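Local coordinates for putative methyltransferase (Porphyromonas gingivalis, PDB 3LL7), which is a putative methyltransferase, probably using S-adenosylmethionine to methylate a substrate that has not been established, at residues W17-L30 and N34-I48. Residues are numbered along the deposited sequence; the frame is centred on the assembly and turned at random. Where two conformers were deposited one is given.
Sequences WAKLYANQSPDRIL and NDIPPEYRAAVATQI
Ile29 fits as a knob into a hole formed by Arg41, Val44, Ala45 and Ile48, and this one side chain illustrates how a short helix docks on a longer one. Its CG1 stands beside the backbone N (chi1 -67°), which leaves CG2 anti to that N and against Arg41 O and Ala45 N, while CD1 runs on to meet Ile48 CD1 at 3.5 Å. Beside it, Leu30 CD1 presses on Ala45 CB, a tight 3.5 Å.

Trp17 in the last turn of helix 8-20 and Tyr21 just after it continue the apolar contact, with Ile36 CD1 touching both Ile29 CG2 and Tyr21 CD2. Ile36 lays CG1 over one face of the Trp17 indole, whose CH2 meets Pro37 CD at 3.4 Å and whose CZ3 meets Tyr40 CB, both obliquely. Asn34 CB sits over a face of the Tyr21 ring, 3.4 Å from its centroid, in a CH-pi contact; the ring's hydroxyl OH accepts a 3.1 Å hydrogen bond from Asp35 N.

Polar bonds position these groups. Asn34 OD1 accepts from the backbone N of Ile36, two residues on, an Asx turn; in this conformer of Asn34, ND2 makes weak bonds to Gln24 OE1 and Ile29 O, while Gln24 NE2 bonds to Ser33 O. Arg41 runs out extended, with NE bonded to Ile36 O and NH1 reaching Leu30 O at 3.1 Å, from above the carbonyl plane. Further out, Ser25 N-caps helix 26-31 through Arg28 N, and Ile14 of helix 8-20 packs on Val44.

The axes of 26-30 and 38-48 are nearly antiparallel (164°) and come within 8.6 Å, a compact helical hairpin that packs with helix 8-20 within the PG_1098 N-terminal domain.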
# COMPACT_ATOMS: atom_id res chain seq x y z
N TRP A 17 9.42 -8.59 -31.54
CA TRP A 17 8.18 -8.81 -32.30
C TRP A 17 6.97 -8.05 -31.70
O TRP A 17 6.15 -7.50 -32.44
CB TRP A 17 7.85 -10.29 -32.39
CG TRP A 17 8.77 -11.09 -33.29
CD1 TRP A 17 9.26 -10.74 -34.55
CD2 TRP A 17 9.26 -12.40 -33.03
NE1 TRP A 17 10.05 -11.76 -35.04
CE2 TRP A 17 10.06 -12.79 -34.13
CE3 TRP A 17 9.11 -13.29 -31.95
CZ2 TRP A 17 10.72 -14.04 -34.18
CZ3 TRP A 17 9.77 -14.54 -31.99
CH2 TRP A 17 10.56 -14.90 -33.11
N ALA A 18 6.89 -8.02 -30.36
CA ALA A 18 5.81 -7.27 -29.67
C ALA A 18 5.83 -5.80 -30.03
O ALA A 18 4.78 -5.16 -30.15
CB ALA A 18 5.93 -7.40 -28.17
N LYS A 19 7.04 -5.26 -30.18
CA LYS A 19 7.20 -3.87 -30.60
C LYS A 19 6.93 -3.66 -32.09
O LYS A 19 6.21 -2.73 -32.49
CB LYS A 19 8.61 -3.40 -30.23
CG LYS A 19 8.96 -2.02 -30.77
CD LYS A 19 10.27 -1.50 -30.19
CE LYS A 19 10.62 -0.13 -30.78
NZ LYS A 19 11.84 0.43 -30.13
N LEU A 20 7.54 -4.50 -32.93
CA LEU A 20 7.39 -4.39 -34.39
C LEU A 20 5.90 -4.51 -34.78
O LEU A 20 5.42 -3.78 -35.65
CB LEU A 20 8.20 -5.49 -35.09
CG LEU A 20 8.16 -5.48 -36.62
CD1 LEU A 20 8.71 -4.17 -37.12
CD2 LEU A 20 8.95 -6.66 -37.21
N TYR A 21 5.17 -5.40 -34.10
CA TYR A 21 3.79 -5.69 -34.49
C TYR A 21 2.80 -5.13 -33.47
O TYR A 21 1.67 -5.59 -33.38
CB TYR A 21 3.58 -7.20 -34.71
CG TYR A 21 4.46 -7.76 -35.81
CD1 TYR A 21 4.29 -7.36 -37.14
CD2 TYR A 21 5.49 -8.66 -35.52
CE1 TYR A 21 5.10 -7.86 -38.16
CE2 TYR A 21 6.32 -9.17 -36.54
CZ TYR A 21 6.12 -8.76 -37.85
OH TYR A 21 6.92 -9.24 -38.88
N ALA A 22 3.25 -4.10 -32.75
CA ALA A 22 2.48 -3.50 -31.65
C ALA A 22 1.04 -3.12 -32.02
O ALA A 22 0.16 -3.15 -31.16
CB ALA A 22 3.20 -2.30 -31.06
N ASN A 23 0.82 -2.77 -33.28
CA ASN A 23 -0.50 -2.26 -33.72
C ASN A 23 -1.50 -3.36 -34.08
O ASN A 23 -2.65 -3.08 -34.46
CB ASN A 23 -0.36 -1.24 -34.87
CG ASN A 23 0.19 -1.86 -36.16
OD1 ASN A 23 0.72 -2.99 -36.19
ND2 ASN A 23 0.06 -1.12 -37.27
N GLN A 24 -1.07 -4.62 -34.00
CA GLN A 24 -1.97 -5.74 -34.23
C GLN A 24 -2.64 -6.19 -32.91
O GLN A 24 -2.00 -6.20 -31.86
CB GLN A 24 -1.21 -6.89 -34.88
CG GLN A 24 -0.56 -6.50 -36.21
CD GLN A 24 -0.02 -7.67 -36.99
OE1 GLN A 24 -0.17 -8.82 -36.59
NE2 GLN A 24 0.65 -7.37 -38.11
N SER A 25 -3.91 -6.56 -32.97
CA SER A 25 -4.60 -7.11 -31.79
C SER A 25 -4.00 -8.48 -31.47
O SER A 25 -3.38 -9.09 -32.35
CB SER A 25 -6.09 -7.26 -32.08
OG SER A 25 -6.28 -8.26 -33.07
N PRO A 26 -4.20 -8.98 -30.24
CA PRO A 26 -3.68 -10.33 -29.96
C PRO A 26 -4.24 -11.41 -30.91
O PRO A 26 -3.52 -12.35 -31.26
CB PRO A 26 -4.12 -10.58 -28.49
CG PRO A 26 -4.20 -9.19 -27.90
CD PRO A 26 -4.75 -8.34 -29.02
N ASP A 27 -5.49 -11.29 -31.33
CA ASP A 27 -6.03 -12.29 -32.26
C ASP A 27 -5.37 -12.16 -33.63
O ASP A 27 -5.12 -13.18 -34.30
CB ASP A 27 -7.55 -12.22 -32.38
CG ASP A 27 -8.26 -13.13 -31.36
OD1 ASP A 27 -7.59 -13.76 -30.52
OD2 ASP A 27 -9.51 -13.20 -31.39
N ARG A 28 -5.09 -10.93 -34.03
CA ARG A 28 -4.42 -10.73 -35.33
C ARG A 28 -3.00 -11.29 -35.29
O ARG A 28 -2.57 -11.93 -36.24
CB ARG A 28 -4.43 -9.26 -35.77
CG ARG A 28 -3.75 -9.08 -37.11
CD ARG A 28 -4.12 -7.79 -37.81
NE ARG A 28 -3.37 -7.71 -39.07
CZ ARG A 28 -3.46 -6.71 -39.95
NH1 ARG A 28 -4.24 -5.67 -39.71
NH2 ARG A 28 -2.74 -6.75 -41.06
N ILE A 29 -2.29 -11.09 -34.18
CA ILE A 29 -0.97 -11.70 -34.01
C ILE A 29 -1.05 -13.20 -34.29
O ILE A 29 -0.25 -13.76 -35.04
CB ILE A 29 -0.43 -11.48 -32.58
CG1 ILE A 29 -0.13 -9.99 -32.35
CG2 ILE A 29 0.79 -12.36 -32.33
CD1 ILE A 29 1.02 -9.41 -33.20
N LEU A 30 -2.06 -13.83 -33.70
CA LEU A 30 -2.24 -15.26 -33.75
C LEU A 30 -2.57 -15.81 -35.15
O LEU A 30 -1.93 -16.74 -35.63
CB LEU A 30 -3.37 -15.64 -32.76
CG LEU A 30 -3.04 -16.17 -31.37
CD1 LEU A 30 -1.82 -15.50 -30.73
CD2 LEU A 30 -4.26 -16.18 -30.39
N ASN A 34 2.52 -11.65 -40.15
CA ASN A 34 3.78 -11.28 -39.58
C ASN A 34 4.74 -12.47 -39.71
O ASN A 34 4.38 -13.57 -40.13
CB ASN A 34 3.59 -10.85 -38.12
CG ASN A 34 2.94 -11.91 -37.29
OD1 ASN A 34 3.43 -13.03 -37.21
ND2 ASN A 34 1.79 -11.57 -36.67
N ASP A 35 5.96 -12.19 -39.34
CA ASP A 35 7.13 -13.09 -39.39
C ASP A 35 7.38 -13.84 -38.08
O ASP A 35 8.49 -14.35 -37.85
CB ASP A 35 8.36 -12.28 -39.73
CG ASP A 35 8.27 -11.67 -41.12
OD1 ASP A 35 7.69 -12.33 -42.02
OD2 ASP A 35 8.76 -10.55 -41.29
N ILE A 36 6.38 -13.89 -37.22
CA ILE A 36 6.52 -14.59 -35.95
C ILE A 36 6.30 -16.09 -36.16
O ILE A 36 5.25 -16.49 -36.66
CB ILE A 36 5.53 -14.07 -34.89
CG1 ILE A 36 5.57 -12.55 -34.78
CG2 ILE A 36 5.76 -14.76 -33.52
CD1 ILE A 36 4.37 -11.97 -34.06
N PRO A 37 7.28 -16.93 -35.76
CA PRO A 37 7.05 -18.35 -35.92
C PRO A 37 5.84 -18.75 -35.09
O PRO A 37 5.56 -18.11 -34.07
CB PRO A 37 8.33 -18.99 -35.35
CG PRO A 37 9.37 -17.97 -35.55
CD PRO A 37 8.67 -16.63 -35.39
N PRO A 38 5.10 -19.79 -35.54
CA PRO A 38 3.87 -20.22 -34.88
C PRO A 38 4.03 -20.41 -33.38
O PRO A 38 3.17 -19.97 -32.61
CB PRO A 38 3.58 -21.58 -35.53
CG PRO A 38 4.20 -21.50 -36.87
CD PRO A 38 5.45 -20.68 -36.67
N GLU A 39 5.13 -21.04 -32.96
CA GLU A 39 5.33 -21.37 -31.55
C GLU A 39 5.54 -20.15 -30.63
O GLU A 39 5.46 -20.29 -29.41
CB GLU A 39 6.45 -22.41 -31.39
CG GLU A 39 7.86 -21.95 -31.71
CD GLU A 39 8.24 -22.11 -33.20
OE1 GLU A 39 7.36 -22.15 -34.09
OE2 GLU A 39 9.46 -22.21 -33.47
N TYR A 40 5.80 -18.97 -31.20
CA TYR A 40 6.00 -17.75 -30.41
C TYR A 40 4.84 -16.76 -30.47
O TYR A 40 4.85 -15.74 -29.77
CB TYR A 40 7.31 -17.01 -30.84
CG TYR A 40 8.56 -17.85 -30.66
CD1 TYR A 40 8.95 -18.27 -29.38
CD2 TYR A 40 9.33 -18.24 -31.75
CE1 TYR A 40 10.07 -19.05 -29.21
CE2 TYR A 40 10.46 -19.01 -31.59
CZ TYR A 40 10.82 -19.43 -30.31
OH TYR A 40 11.94 -20.21 -30.13
N ARG A 41 3.83 -17.03 -31.29
CA ARG A 41 2.74 -16.05 -31.44
C ARG A 41 1.93 -15.81 -30.15
O ARG A 41 1.61 -14.66 -29.83
CB ARG A 41 1.82 -16.49 -32.59
CG ARG A 41 2.48 -16.24 -33.93
CD ARG A 41 1.68 -16.81 -35.07
NE ARG A 41 2.30 -16.39 -36.32
CZ ARG A 41 1.69 -16.38 -37.49
NH1 ARG A 41 0.43 -16.78 -37.59
NH2 ARG A 41 2.33 -15.95 -38.57
N ALA A 42 1.62 -16.87 -29.40
CA ALA A 42 0.95 -16.69 -28.11
C ALA A 42 1.75 -15.78 -27.16
O ALA A 42 1.18 -14.88 -26.52
CB ALA A 42 0.62 -18.05 -27.42
N ALA A 43 3.07 -16.02 -27.06
CA ALA A 43 3.92 -15.21 -26.19
C ALA A 43 3.89 -13.74 -26.63
O ALA A 43 3.81 -12.85 -25.79
CB ALA A 43 5.37 -15.74 -26.22
N VAL A 44 4.00 -13.48 -27.95
CA VAL A 44 3.92 -12.10 -28.45
C VAL A 44 2.53 -11.50 -28.19
O VAL A 44 2.43 -10.37 -27.69
CB VAL A 44 4.31 -11.98 -29.96
CG1 VAL A 44 4.06 -10.56 -30.46
CG2 VAL A 44 5.79 -12.40 -30.18
N ALA A 45 1.48 -12.24 -28.52
CA ALA A 45 0.11 -11.79 -28.24
C ALA A 45 -0.08 -11.47 -26.78
O ALA A 45 -0.71 -10.47 -26.44
CB ALA A 45 -0.92 -12.82 -28.70
N THR A 46 0.47 -12.32 -25.91
CA THR A 46 0.36 -12.11 -24.46
C THR A 46 0.98 -10.78 -24.04
O THR A 46 0.38 -10.06 -23.23
CB THR A 46 0.97 -13.29 -23.66
OG1 THR A 46 0.23 -14.49 -23.94
CG2 THR A 46 0.93 -13.03 -22.17
N GLN A 47 2.18 -10.46 -24.55
CA GLN A 47 2.85 -9.19 -24.24
C GLN A 47 2.03 -8.00 -24.72
O GLN A 47 1.82 -7.02 -23.98
CB GLN A 47 4.27 -9.12 -24.82
CG GLN A 47 5.24 -10.11 -24.22
CD GLN A 47 5.35 -10.00 -22.70
OE1 GLN A 47 5.81 -8.98 -22.19
NE2 GLN A 47 4.94 -11.05 -21.98
N ILE A 48 1.53 -8.08 -25.96
CA ILE A 48 0.66 -7.04 -26.49
C ILE A 48 -0.62 -6.90 -25.64
O ILE A 48 -0.97 -5.78 -25.26
CB ILE A 48 0.36 -7.25 -28.00
CG1 ILE A 48 1.66 -7.07 -28.79
CG2 ILE A 48 -0.72 -6.29 -28.47
CD1 ILE A 48 1.61 -7.53 -30.26